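Local coordinates for pseudoperoxidase (Leishmania major, PDB 5VIA), which binds heme b as a member of the peroxidase family, though as a pseudoperoxidase it probably has little or no ordinary peroxidase activity, at residues A95-L100 with Y181-R186; W113-S118 with S280-L285; L201-T206 with Q217-V222. One frame throughout, in Å; residues are numbered along the deposited sequence.

Contact 1: residues A95-L100 with Y181-R186; sequences AGIKYL and YTLNNR
Leu100 and Leu183 meet where helix 85-99 of the helical heme-peroxidase fold runs out and the loop leading from the axial heme ligand His159 toward helix 186-194 passes by. Leu100 is the first residue to leave helical geometry, and its carbonyl takes the backbone N-H of Leu183: Leu183 N to Leu100 O is 2.9 Å, with 166° at the hydrogen. The donor lies nearly on the extension of the C=O bond. The same oxygen also receives a CA-H...O contact from Thr182 CA at 3.4 Å, so two consecutive residues of the loop converge on one carbonyl.

Around this bond the contact is largely apolar. With CG set beside its own backbone N, Leu100 brings CD2 against Tyr181, 3.6 Å from Tyr181 O. The same methyl meets the ring at its edge and in its plane, Leu100 CD2 to Tyr181 CD1 being 4.0 Å. With CG anti to the backbone N (chi1 -155°), Leu183 turns its CD1 toward Ile97 CG1, 4.2 Å away and one turn back on the helix.

Helix 33-49 backs the pair, Ile38 touching both Ile97 and Leu183, while helix 263-279 adds Phe274 against Ile97 and Trp266 against Leu183. The heme is close by, about 6 Å from the side chain of Leu183, and that of heme-binding Glu163 is about 5 Å from that of Tyr181. Farther along, the loop enters helix 186-194 through an Asx turn: Asn184 OD1 accepts from Arg186 N at 3.0 Å, the donor standing 53° out of the carbonyl plane.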
ATOM      1  N   ALA A  95      -5.253   4.208  10.199  1.00 29.57           N
ATOM      2  CA  ALA A  95      -4.870   5.503  10.758  1.00 30.78           C
ATOM      3  C   ALA A  95      -3.982   6.292   9.792  1.00 29.35           C
ATOM      4  O   ALA A  95      -4.032   7.529   9.764  1.00 30.93           O
ATOM      5  CB  ALA A  95      -4.187   5.320  12.097  1.00 29.22           C
ATOM      6  N   GLY A  96      -3.176   5.581   9.002  1.00 27.89           N
ATOM      7  CA  GLY A  96      -2.359   6.222   7.979  1.00 27.12           C
ATOM      8  C   GLY A  96      -3.225   6.919   6.943  1.00 27.75           C
ATOM      9  O   GLY A  96      -2.949   8.057   6.543  1.00 25.80           O
ATOM     10  N   ILE A  97      -4.281   6.237   6.498  1.00 26.56           N
ATOM     11  CA  ILE A  97      -5.210   6.830   5.545  1.00 27.67           C
ATOM     12  C   ILE A  97      -5.847   8.091   6.132  1.00 27.06           C
ATOM     13  O   ILE A  97      -5.912   9.142   5.470  1.00 28.00           O
ATOM     14  CB  ILE A  97      -6.324   5.835   5.153  1.00 28.20           C
ATOM     15  CG1 ILE A  97      -5.726   4.596   4.483  1.00 26.44           C
ATOM     16  CG2 ILE A  97      -7.327   6.488   4.214  1.00 29.14           C
ATOM     17  CD1 ILE A  97      -6.720   3.452   4.341  1.00 24.81           C
ATOM     18  N   LYS A  98      -6.343   7.979   7.361  1.00 30.03           N
ATOM     19  CA  LYS A  98      -6.926   9.115   8.071  1.00 30.03           C
ATOM     20  C   LYS A  98      -5.950  10.278   8.155  1.00 31.17           C
ATOM     21  O   LYS A  98      -6.312  11.439   7.895  1.00 31.31           O
ATOM     22  CB  LYS A  98      -7.318   8.692   9.494  1.00 31.08           C
ATOM     23  CG  LYS A  98      -7.994   9.771  10.331  1.00 32.02           C
ATOM     24  CD  LYS A  98      -8.337   9.234  11.721  1.00 34.26           C
ATOM     25  CE  LYS A  98      -9.265  10.168  12.498  1.00 37.42           C
ATOM     26  NZ  LYS A  98      -8.647  11.446  12.894  1.00 39.40           N
ATOM     27  N   TYR A  99      -4.714   9.971   8.537  1.00 34.19           N
ATOM     28  CA  TYR A  99      -3.713  11.021   8.712  1.00 33.75           C
ATOM     29  C   TYR A  99      -3.458  11.718   7.379  1.00 34.28           C
ATOM     30  O   TYR A  99      -3.265  12.926   7.332  1.00 33.45           O
ATOM     31  CB  TYR A  99      -2.408  10.465   9.306  1.00 33.77           C
ATOM     32  CG  TYR A  99      -1.307  11.512   9.393  1.00 35.38           C
ATOM     33  CD1 TYR A  99      -1.274  12.432  10.431  1.00 37.90           C
ATOM     34  CD2 TYR A  99      -0.318  11.587   8.415  1.00 34.74           C
ATOM     35  CE1 TYR A  99      -0.282  13.393  10.505  1.00 39.19           C
ATOM     36  CE2 TYR A  99       0.677  12.546   8.473  1.00 37.03           C
ATOM     37  CZ  TYR A  99       0.693  13.442   9.518  1.00 38.83           C
ATOM     38  OH  TYR A  99       1.683  14.396   9.567  1.00 41.04           O
ATOM     39  N   LEU A 100      -3.495  10.950   6.295  1.00 28.70           N
ATOM     40  CA  LEU A 100      -3.224  11.500   4.975  1.00 27.87           C
ATOM     41  C   LEU A 100      -4.488  11.960   4.232  1.00 28.16           C
ATOM     42  O   LEU A 100      -4.507  12.007   2.996  1.00 28.22           O
ATOM     43  CB  LEU A 100      -2.428  10.498   4.141  1.00 26.46           C
ATOM     44  CG  LEU A 100      -1.059  10.160   4.734  1.00 26.80           C
ATOM     45  CD1 LEU A 100      -0.407   9.042   3.955  1.00 26.80           C
ATOM     46  CD2 LEU A 100      -0.161  11.406   4.767  1.00 26.12           C
ATOM     47  N   TYR A 181       1.309  13.857   0.755  1.00 30.30           N
ATOM     48  CA  TYR A 181       0.495  13.901   1.969  1.00 30.44           C
ATOM     49  C   TYR A 181      -1.030  13.871   1.822  1.00 31.17           C
ATOM     50  O   TYR A 181      -1.723  13.962   2.829  1.00 31.27           O
ATOM     51  CB  TYR A 181       0.923  15.076   2.856  1.00 30.86           C
ATOM     52  CG  TYR A 181       2.370  14.989   3.300  1.00 32.60           C
ATOM     53  CD1 TYR A 181       2.821  13.911   4.062  1.00 33.10           C
ATOM     54  CD2 TYR A 181       3.281  15.979   2.958  1.00 33.08           C
ATOM     55  CE1 TYR A 181       4.148  13.830   4.479  1.00 33.77           C
ATOM     56  CE2 TYR A 181       4.596  15.911   3.369  1.00 34.27           C
ATOM     57  CZ  TYR A 181       5.026  14.831   4.125  1.00 32.62           C
ATOM     58  OH  TYR A 181       6.346  14.764   4.525  1.00 34.43           O
ATOM     59  N   THR A 182      -1.551  13.711   0.602  1.00 29.62           N
ATOM     60  CA  THR A 182      -3.010  13.585   0.413  1.00 28.42           C
ATOM     61  C   THR A 182      -3.358  12.335  -0.392  1.00 28.11           C
ATOM     62  O   THR A 182      -2.971  12.215  -1.566  1.00 29.37           O
ATOM     63  CB  THR A 182      -3.608  14.831  -0.267  1.00 28.45           C
ATOM     64  OG1 THR A 182      -3.245  16.000   0.481  1.00 29.49           O
ATOM     65  CG2 THR A 182      -5.109  14.754  -0.311  1.00 29.11           C
ATOM     66  N   LEU A 183      -4.078  11.401   0.228  1.00 26.41           N
ATOM     67  CA  LEU A 183      -4.441  10.171  -0.473  1.00 26.73           C
ATOM     68  C   LEU A 183      -5.777  10.384  -1.177  1.00 27.66           C
ATOM     69  O   LEU A 183      -6.844  10.241  -0.575  1.00 27.61           O
ATOM     70  CB  LEU A 183      -4.500   8.973   0.480  1.00 26.46           C
ATOM     71  CG  LEU A 183      -4.283   7.566  -0.106  1.00 26.09           C
ATOM     72  CD1 LEU A 183      -4.247   6.500   0.990  1.00 25.13           C
ATOM     73  CD2 LEU A 183      -5.340   7.203  -1.146  1.00 26.47           C
ATOM     74  N   ASN A 184      -5.704  10.740  -2.450  1.00 29.85           N
ATOM     75  CA  ASN A 184      -6.903  10.907  -3.267  1.00 30.52           C
ATOM     76  C   ASN A 184      -6.687  10.382  -4.681  1.00 29.83           C
ATOM     77  O   ASN A 184      -5.731   9.653  -4.934  1.00 29.87           O
ATOM     78  CB  ASN A 184      -7.362  12.367  -3.278  1.00 30.77           C
ATOM     79  CG  ASN A 184      -6.339  13.297  -3.898  1.00 32.30           C
ATOM     80  OD1 ASN A 184      -5.395  12.858  -4.564  1.00 32.00           O
ATOM     81  ND2 ASN A 184      -6.516  14.596  -3.676  1.00 33.71           N
ATOM     82  N   ASN A 185      -7.569  10.766  -5.598  1.00 28.79           N
ATOM     83  CA  ASN A 185      -7.530  10.231  -6.960  1.00 29.13           C
ATOM     84  C   ASN A 185      -6.573  10.979  -7.889  1.00 31.17           C
ATOM     85  O   ASN A 185      -6.656  10.848  -9.109  1.00 29.63           O
ATOM     86  CB  ASN A 185      -8.936  10.238  -7.564  1.00 28.40           C
ATOM     87  CG  ASN A 185      -9.504  11.631  -7.697  1.00 31.17           C
ATOM     88  OD1 ASN A 185      -9.128  12.534  -6.952  1.00 30.06           O
ATOM     89  ND2 ASN A 185     -10.411  11.821  -8.654  1.00 30.43           N
ATOM     90  N   ARG A 186      -5.664  11.765  -7.320  1.00 30.39           N
ATOM     91  CA  ARG A 186      -4.733  12.524  -8.148  1.00 31.94           C
ATOM     92  C   ARG A 186      -3.807  11.585  -8.926  1.00 28.66           C
ATOM     93  O   ARG A 186      -3.366  11.908 -10.020  1.00 31.12           O
ATOM     94  CB  ARG A 186      -3.920  13.502  -7.288  1.00 32.67           C
ATOM     95  CG  ARG A 186      -3.266  14.609  -8.106  1.00 35.21           C
ATOM     96  CD  ARG A 186      -2.683  15.731  -7.232  1.00 32.88           C
ATOM     97  NE  ARG A 186      -1.691  16.485  -8.001  1.00 35.52           N
ATOM     98  CZ  ARG A 186      -0.430  16.091  -8.156  1.00 33.46           C
ATOM     99  NH1 ARG A 186      -0.011  14.970  -7.584  1.00 30.46           N
ATOM    100  NH2 ARG A 186       0.403  16.810  -8.884  1.00 36.16           N
TER

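Contact 2: residues W113-S118 with S280-L285; sequences WGRNDS and SNFKRL
Arg115 lies across the Phe282 ring in a CH-pi contact that joins two loops at the surface of the peroxidase fold, beside the small antiparallel sheet of strands 112-113 and 286-287. Arg115 CG stands 3.5 Å from the ring centroid, only 6° off the normal, with Arg115 CB toward Phe282 CE1 and Arg115 CD toward Phe282 CE2. The arginine chain, extended from CG to NE, crosses the phenylalanine side chain at about a right angle, and the guanidinium plane is turned 76° from the ring.

Leu285 adds the other apolar touch: Leu285 CD2 is 3.8 Å from Arg115 CG, and Leu285 CD1 lies over one guanidinium face. Leu285 CA also makes a CA-H...O contact with Trp113 O at 3.5 Å. Gly114, at positive phi (100°), lets the chain pass close to the backbone of Leu285.

The polar end of Arg115 is tied outside the two loops: NH1 to Asp87 OD1 in a salt bridge and to Arg112 O, NE to Ile278 O. Across the contact itself, water 1 does the polar bridging. It accepts from Asn116 N at 3.0 Å, and Lys283 O at 2.8 Å and Asn116 OD1 at 3.1 Å are both possible acceptors for its protons.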
ATOM      1  N   TRP A 113     -12.480  -7.726  13.688  1.00 35.79           N
ATOM      2  CA  TRP A 113     -11.371  -8.049  14.570  1.00 37.50           C
ATOM      3  C   TRP A 113     -11.172  -9.554  14.698  1.00 37.78           C
ATOM      4  O   TRP A 113     -11.970 -10.343  14.194  1.00 38.53           O
ATOM      5  CB  TRP A 113     -11.578  -7.395  15.947  1.00 38.16           C
ATOM      6  CG  TRP A 113     -12.751  -7.911  16.739  1.00 39.40           C
ATOM      7  CD1 TRP A 113     -14.073  -7.612  16.548  1.00 39.86           C
ATOM      8  CD2 TRP A 113     -12.699  -8.780  17.879  1.00 40.96           C
ATOM      9  NE1 TRP A 113     -14.846  -8.263  17.483  1.00 40.75           N
ATOM     10  CE2 TRP A 113     -14.027  -8.983  18.313  1.00 42.02           C
ATOM     11  CE3 TRP A 113     -11.659  -9.408  18.573  1.00 42.85           C
ATOM     12  CZ2 TRP A 113     -14.341  -9.793  19.408  1.00 44.70           C
ATOM     13  CZ3 TRP A 113     -11.974 -10.214  19.664  1.00 45.11           C
ATOM     14  CH2 TRP A 113     -13.303 -10.399  20.068  1.00 45.13           C
ATOM     15  N   GLY A 114     -10.099  -9.950  15.371  1.00 35.73           N
ATOM     16  CA  GLY A 114      -9.835 -11.358  15.596  1.00 36.33           C
ATOM     17  C   GLY A 114      -8.805 -11.950  14.653  1.00 35.22           C
ATOM     18  O   GLY A 114      -8.710 -13.179  14.545  1.00 34.83           O
ATOM     19  N   ARG A 115      -8.050 -11.098  13.957  1.00 32.90           N
ATOM     20  CA  ARG A 115      -6.952 -11.579  13.116  1.00 31.44           C
ATOM     21  C   ARG A 115      -5.979 -12.360  13.988  1.00 34.25           C
ATOM     22  O   ARG A 115      -5.455 -11.823  14.970  1.00 33.69           O
ATOM     23  CB  ARG A 115      -6.215 -10.419  12.438  1.00 28.33           C
ATOM     24  CG  ARG A 115      -6.975  -9.760  11.297  1.00 27.14           C
ATOM     25  CD  ARG A 115      -6.337  -8.422  10.877  1.00 28.18           C
ATOM     26  NE  ARG A 115      -7.203  -7.751   9.908  1.00 27.24           N
ATOM     27  CZ  ARG A 115      -8.307  -7.084  10.243  1.00 28.59           C
ATOM     28  NH1 ARG A 115      -8.659  -6.977  11.520  1.00 31.48           N
ATOM     29  NH2 ARG A 115      -9.060  -6.525   9.307  1.00 26.49           N
ATOM     30  N   ASN A 116      -5.772 -13.631  13.649  1.00 50.80           N
ATOM     31  CA  ASN A 116      -4.860 -14.492  14.393  1.00 53.23           C
ATOM     32  C   ASN A 116      -3.414 -14.136  14.112  1.00 52.10           C
ATOM     33  O   ASN A 116      -2.998 -14.080  12.953  1.00 48.94           O
ATOM     34  CB  ASN A 116      -5.076 -15.966  14.017  1.00 57.71           C
ATOM     35  CG  ASN A 116      -6.277 -16.585  14.712  1.00 62.15           C
ATOM     36  OD1 ASN A 116      -7.232 -17.014  14.060  1.00 63.93           O
ATOM     37  ND2 ASN A 116      -6.227 -16.653  16.040  1.00 63.83           N
ATOM     38  N   ASP A 117      -2.647 -13.894  15.166  1.00 49.85           N
ATOM     39  CA  ASP A 117      -1.205 -13.833  15.023  1.00 48.08           C
ATOM     40  C   ASP A 117      -0.765 -15.272  14.828  1.00 50.10           C
ATOM     41  O   ASP A 117      -0.343 -15.942  15.776  1.00 50.81           O
ATOM     42  CB  ASP A 117      -0.545 -13.233  16.268  1.00 49.76           C
ATOM     43  CG  ASP A 117      -0.791 -11.744  16.395  1.00 49.83           C
ATOM     44  OD1 ASP A 117      -1.084 -11.102  15.363  1.00 47.46           O
ATOM     45  OD2 ASP A 117      -0.684 -11.218  17.528  1.00 51.25           O
ATOM     46  N   SER A 118      -0.906 -15.768  13.606  1.00 52.14           N
ATOM     47  CA  SER A 118      -0.476 -17.124  13.331  1.00 54.10           C
ATOM     48  C   SER A 118       1.035 -17.140  13.123  1.00 54.58           C
ATOM     49  O   SER A 118       1.677 -16.107  12.895  1.00 53.79           O
ATOM     50  CB  SER A 118      -1.220 -17.725  12.132  1.00 52.23           C
ATOM     51  OG  SER A 118      -0.892 -17.055  10.927  1.00 52.07           O
ATOM     52  N   SER A 280      -8.156 -10.252   3.853  1.00 24.33           N
ATOM     53  CA  SER A 280      -7.777 -11.393   3.004  1.00 26.14           C
ATOM     54  C   SER A 280      -6.884 -12.405   3.711  1.00 28.85           C
ATOM     55  O   SER A 280      -5.945 -12.037   4.437  1.00 27.21           O
ATOM     56  CB  SER A 280      -7.100 -10.920   1.716  1.00 23.32           C
ATOM     57  OG  SER A 280      -5.910 -10.178   1.981  1.00 23.75           O
ATOM     58  N   ASN A 281      -7.188 -13.685   3.494  1.00 25.31           N
ATOM     59  CA  ASN A 281      -6.435 -14.789   4.084  1.00 26.95           C
ATOM     60  C   ASN A 281      -6.409 -14.763   5.609  1.00 27.60           C
ATOM     61  O   ASN A 281      -5.434 -15.193   6.225  1.00 32.81           O
ATOM     62  CB  ASN A 281      -5.017 -14.884   3.500  1.00 25.97           C
ATOM     63  CG  ASN A 281      -5.014 -15.328   2.053  1.00 31.73           C
ATOM     64  OD1 ASN A 281      -4.675 -14.553   1.145  1.00 30.50           O
ATOM     65  ND2 ASN A 281      -5.402 -16.577   1.822  1.00 27.76           N
ATOM     66  N   PHE A 282      -7.482 -14.244   6.204  1.00 26.85           N
ATOM     67  CA  PHE A 282      -7.726 -14.391   7.640  1.00 30.04           C
ATOM     68  C   PHE A 282      -9.031 -15.173   7.813  1.00 33.60           C
ATOM     69  O   PHE A 282      -9.985 -14.940   7.080  1.00 34.91           O
ATOM     70  CB  PHE A 282      -7.881 -13.029   8.318  1.00 28.52           C
ATOM     71  CG  PHE A 282      -6.581 -12.290   8.524  1.00 29.39           C
ATOM     72  CD1 PHE A 282      -5.585 -12.825   9.329  1.00 30.88           C
ATOM     73  CD2 PHE A 282      -6.370 -11.056   7.933  1.00 28.39           C
ATOM     74  CE1 PHE A 282      -4.388 -12.146   9.527  1.00 31.38           C
ATOM     75  CE2 PHE A 282      -5.176 -10.362   8.127  1.00 25.73           C
ATOM     76  CZ  PHE A 282      -4.184 -10.914   8.924  1.00 28.60           C
ATOM     77  N   LYS A 283      -9.086 -16.087   8.774  1.00 35.40           N
ATOM     78  CA  LYS A 283     -10.330 -16.816   9.020  1.00 37.18           C
ATOM     79  C   LYS A 283     -11.051 -16.402  10.297  1.00 33.97           C
ATOM     80  O   LYS A 283     -10.426 -15.982  11.275  1.00 37.73           O
ATOM     81  CB  LYS A 283     -10.070 -18.317   9.047  1.00 38.28           C
ATOM     82  CG  LYS A 283      -9.624 -18.874   7.711  1.00 39.55           C
ATOM     83  CD  LYS A 283      -9.275 -20.335   7.862  1.00 46.55           C
ATOM     84  CE  LYS A 283      -8.824 -20.923   6.542  1.00 52.55           C
ATOM     85  NZ  LYS A 283      -8.563 -22.373   6.709  1.00 55.05           N
ATOM     86  N   ARG A 284     -12.377 -16.535  10.271  1.00 35.08           N
ATOM     87  CA  ARG A 284     -13.215 -16.306  11.442  1.00 36.95           C
ATOM     88  C   ARG A 284     -13.002 -14.913  12.035  1.00 39.22           C
ATOM     89  O   ARG A 284     -12.856 -14.760  13.245  1.00 40.02           O
ATOM     90  CB  ARG A 284     -12.999 -17.406  12.495  1.00 40.89           C
ATOM     91  CG  ARG A 284     -13.531 -18.788  12.067  1.00 41.94           C
ATOM     92  CD  ARG A 284     -13.173 -19.905  13.058  1.00 44.50           C
ATOM     93  NE  ARG A 284     -11.753 -20.237  12.997  1.00 47.59           N
ATOM     94  CZ  ARG A 284     -11.211 -21.075  12.111  1.00 46.51           C
ATOM     95  NH1 ARG A 284     -11.973 -21.674  11.202  1.00 42.31           N
ATOM     96  NH2 ARG A 284      -9.902 -21.307  12.127  1.00 46.14           N
ATOM     97  N   LEU A 285     -12.977 -13.907  11.165  1.00 37.33           N
ATOM     98  CA  LEU A 285     -12.981 -12.519  11.614  1.00 39.79           C
ATOM     99  C   LEU A 285     -14.344 -12.186  12.215  1.00 41.69           C
ATOM    100  O   LEU A 285     -15.375 -12.693  11.765  1.00 40.36           O
ATOM    101  CB  LEU A 285     -12.639 -11.566  10.469  1.00 35.35           C
ATOM    102  CG  LEU A 285     -11.197 -11.659   9.962  1.00 32.74           C
ATOM    103  CD1 LEU A 285     -10.869 -10.528   9.007  1.00 32.82           C
ATOM    104  CD2 LEU A 285     -10.212 -11.679  11.116  1.00 34.07           C
TER
HETATM  105  O   HOH W   1      -7.921 -14.907  11.913  1.00 42.95           O

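Contact 3: residues L201-T206 with Q217-V222; sequences LTVART and QTLRCV
Leu201 and Leu219 meet through their backbones, Leu201 N giving its hydrogen to Leu219 O at 3.0 Å with 155° at the hydrogen and the donor tilted 30° from the carbonyl plane. Here segment 201-206 runs on from strand 199-200 alongside strand 219-224. The other half of the same pair is bridged by a water: water 2 donates to Leu201 O at 2.7 Å and accepts from Leu219 N at 2.9 Å, so both backbone groups of each leucine that face the other chain are satisfied. This is an antiparallel hydrogen-bonded pair, continuing the ladder from Cys221 with Ala199, opened on one side by the inserted water.

The side chains of Leu201 and Cys221 touch through their CB atoms, 3.9 Å apart. Leu201 CD2 lies 4.4 Å from Leu219 CB, a loose approach. Two residues later Val203 comes in on the same side: its CG2, beside the backbone N, reaches Leu219 CD1 at 3.9 Å. The side chain of Leu219 also lies about 5 Å from the heme and about 5 Å from the side chain of heme-binding Ser169.

Leu171, from a loop, packs on both Val203 and Leu219. Strand 219-224 is the middle of three antiparallel strands: Cys221 bonds through its backbone to Ala199 of strand 199-200, while Arg220 and Val222 pair with Val239 and Cys237 of strand 235-240. Helix 241-245, next in the chain, touches the Arg220 side chain through Ala241 and Leu244.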
ATOM      1  N   LEU A 201      14.292   4.866 -16.362  1.00 47.18           N
ATOM      2  CA  LEU A 201      15.177   5.411 -15.337  1.00 47.29           C
ATOM      3  C   LEU A 201      16.202   4.365 -14.937  1.00 48.02           C
ATOM      4  O   LEU A 201      15.846   3.234 -14.591  1.00 46.92           O
ATOM      5  CB  LEU A 201      14.379   5.846 -14.102  1.00 44.26           C
ATOM      6  CG  LEU A 201      15.185   6.296 -12.878  1.00 45.67           C
ATOM      7  CD1 LEU A 201      15.848   7.634 -13.133  1.00 44.64           C
ATOM      8  CD2 LEU A 201      14.313   6.360 -11.630  1.00 45.43           C
ATOM      9  N   THR A 202      17.476   4.729 -14.993  1.00 47.96           N
ATOM     10  CA  THR A 202      18.516   3.829 -14.522  1.00 49.33           C
ATOM     11  C   THR A 202      18.756   4.108 -13.053  1.00 48.22           C
ATOM     12  O   THR A 202      19.073   5.233 -12.676  1.00 48.49           O
ATOM     13  CB  THR A 202      19.833   4.028 -15.281  1.00 52.47           C
ATOM     14  OG1 THR A 202      19.660   3.638 -16.648  1.00 54.41           O
ATOM     15  CG2 THR A 202      20.933   3.182 -14.662  1.00 53.69           C
ATOM     16  N   VAL A 203      18.592   3.095 -12.213  1.00 45.26           N
ATOM     17  CA  VAL A 203      18.934   3.256 -10.809  1.00 45.41           C
ATOM     18  C   VAL A 203      20.370   2.770 -10.634  1.00 49.57           C
ATOM     19  O   VAL A 203      20.654   1.585 -10.804  1.00 51.38           O
ATOM     20  CB  VAL A 203      17.951   2.501  -9.885  1.00 43.49           C
ATOM     21  CG1 VAL A 203      18.314   2.710  -8.432  1.00 42.16           C
ATOM     22  CG2 VAL A 203      16.528   2.977 -10.133  1.00 43.25           C
ATOM     23  N   ALA A 204      21.274   3.694 -10.323  1.00 51.80           N
ATOM     24  CA  ALA A 204      22.693   3.373 -10.175  1.00 54.84           C
ATOM     25  C   ALA A 204      23.012   2.791  -8.806  1.00 54.00           C
ATOM     26  O   ALA A 204      22.372   3.133  -7.812  1.00 53.38           O
ATOM     27  CB  ALA A 204      23.543   4.608 -10.414  1.00 57.18           C
ATOM     28  N   ARG A 205      24.006   1.907  -8.769  1.00 56.19           N
ATOM     29  CA  ARG A 205      24.569   1.424  -7.516  1.00 56.19           C
ATOM     30  C   ARG A 205      25.251   2.581  -6.801  1.00 56.38           C
ATOM     31  O   ARG A 205      26.102   3.242  -7.380  1.00 61.82           O
ATOM     32  CB  ARG A 205      25.596   0.324  -7.794  1.00 59.76           C
ATOM     33  CG  ARG A 205      26.271  -0.232  -6.545  1.00 60.21           C
ATOM     34  CD  ARG A 205      25.238  -0.713  -5.537  1.00 56.79           C
ATOM     35  NE  ARG A 205      24.584  -1.941  -5.970  1.00 56.16           N
ATOM     36  CZ  ARG A 205      23.437  -2.393  -5.470  1.00 54.38           C
ATOM     37  NH1 ARG A 205      22.800  -1.709  -4.527  1.00 52.70           N
ATOM     38  NH2 ARG A 205      22.914  -3.527  -5.919  1.00 55.12           N
ATOM     39  N   THR A 206      24.864   2.844  -5.553  1.00 49.95           N
ATOM     40  CA  THR A 206      25.540   3.859  -4.731  1.00 51.66           C
ATOM     41  C   THR A 206      25.891   3.284  -3.367  1.00 52.09           C
ATOM     42  O   THR A 206      25.514   2.153  -3.040  1.00 50.82           O
ATOM     43  CB  THR A 206      24.663   5.110  -4.468  1.00 50.47           C
ATOM     44  OG1 THR A 206      23.626   4.773  -3.532  1.00 47.49           O
ATOM     45  CG2 THR A 206      24.039   5.639  -5.759  1.00 50.96           C
ATOM     46  N   GLN A 217      14.868  -2.325 -12.779  1.00 45.62           N
ATOM     47  CA  GLN A 217      15.177  -2.028 -14.170  1.00 46.55           C
ATOM     48  C   GLN A 217      13.964  -1.517 -14.931  1.00 46.22           C
ATOM     49  O   GLN A 217      14.082  -1.108 -16.083  1.00 48.86           O
ATOM     50  CB  GLN A 217      15.707  -3.287 -14.859  1.00 48.34           C
ATOM     51  CG  GLN A 217      16.872  -3.972 -14.149  1.00 52.92           C
ATOM     52  CD  GLN A 217      17.385  -5.186 -14.915  1.00 58.42           C
ATOM     53  OE1 GLN A 217      16.716  -5.694 -15.818  1.00 59.63           O
ATOM     54  NE2 GLN A 217      18.576  -5.655 -14.556  1.00 60.82           N
ATOM     55  N   THR A 218      12.799  -1.543 -14.289  1.00 33.08           N
ATOM     56  CA  THR A 218      11.557  -1.211 -14.968  1.00 34.94           C
ATOM     57  C   THR A 218      10.989   0.115 -14.483  1.00 34.51           C
ATOM     58  O   THR A 218       9.858   0.474 -14.822  1.00 35.01           O
ATOM     59  CB  THR A 218      10.479  -2.298 -14.738  1.00 32.70           C
ATOM     60  OG1 THR A 218       9.925  -2.129 -13.434  1.00 32.23           O
ATOM     61  CG2 THR A 218      11.090  -3.692 -14.849  1.00 33.81           C
ATOM     62  N   LEU A 219      11.748   0.845 -13.678  1.00 37.87           N
ATOM     63  CA  LEU A 219      11.241   2.130 -13.216  1.00 38.05           C
ATOM     64  C   LEU A 219      11.279   3.146 -14.346  1.00 38.86           C
ATOM     65  O   LEU A 219      12.202   3.145 -15.168  1.00 42.11           O
ATOM     66  CB  LEU A 219      12.003   2.639 -11.998  1.00 35.95           C
ATOM     67  CG  LEU A 219      11.953   1.795 -10.721  1.00 37.21           C
ATOM     68  CD1 LEU A 219      12.692   2.511  -9.596  1.00 36.19           C
ATOM     69  CD2 LEU A 219      10.529   1.460 -10.295  1.00 35.80           C
ATOM     70  N   ARG A 220      10.254   3.987 -14.414  1.00 43.78           N
ATOM     71  CA  ARG A 220      10.244   5.055 -15.399  1.00 45.67           C
ATOM     72  C   ARG A 220       9.990   6.380 -14.704  1.00 44.64           C
ATOM     73  O   ARG A 220       9.517   6.421 -13.565  1.00 43.47           O
ATOM     74  CB  ARG A 220       9.223   4.791 -16.507  1.00 46.26           C
ATOM     75  CG  ARG A 220       9.519   3.543 -17.341  1.00 47.29           C
ATOM     76  CD  ARG A 220       8.711   3.557 -18.628  1.00 50.19           C
ATOM     77  NE  ARG A 220       8.693   2.266 -19.315  1.00 51.91           N
ATOM     78  CZ  ARG A 220       7.614   1.763 -19.918  1.00 54.75           C
ATOM     79  NH1 ARG A 220       6.471   2.441 -19.911  1.00 53.93           N
ATOM     80  NH2 ARG A 220       7.667   0.581 -20.524  1.00 55.46           N
ATOM     81  N   CYS A 221      10.302   7.464 -15.397  1.00 43.86           N
ATOM     82  CA  CYS A 221      10.492   8.732 -14.725  1.00 45.06           C
ATOM     83  C   CYS A 221      10.009   9.912 -15.557  1.00 45.93           C
ATOM     84  O   CYS A 221      10.229   9.964 -16.772  1.00 46.05           O
ATOM     85  CB  CYS A 221      11.984   8.894 -14.427  1.00 49.32           C
ATOM     86  SG  CYS A 221      12.433  10.407 -13.591  1.00 48.40           S
ATOM     87  N   VAL A 222       9.336  10.848 -14.891  1.00 39.70           N
ATOM     88  CA  VAL A 222       9.098  12.169 -15.453  1.00 40.07           C
ATOM     89  C   VAL A 222       9.500  13.223 -14.423  1.00 40.06           C
ATOM     90  O   VAL A 222       9.398  12.987 -13.215  1.00 39.40           O
ATOM     91  CB  VAL A 222       7.632  12.367 -15.904  1.00 42.38           C
ATOM     92  CG1 VAL A 222       6.697  12.508 -14.710  1.00 41.32           C
ATOM     93  CG2 VAL A 222       7.522  13.577 -16.806  1.00 44.06           C
TER
HETATM   94  O   HOH W   2      14.631   1.224 -13.281  1.00 35.70           O

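Going from the N terminus, the first segment met is the end of helix 85-99, then the loop 113-118; contact 1 closes when 181-186 returns to that helix end, tying it to the approach to helix 186-194 close to the heme. Contact 3 follows in series, a short hairpin-like closure with ten residues between its segments, at the edge of the three-stranded sheet. Contact 2 closes last, when 280-285 leaves helix 263-279 and meets 113-118; its loop crosses that of contact 1 and encloses contact 3 entirely. Contacts 2 and 3 lie on opposite sides of the chain's centre, their centres 38 Å apart.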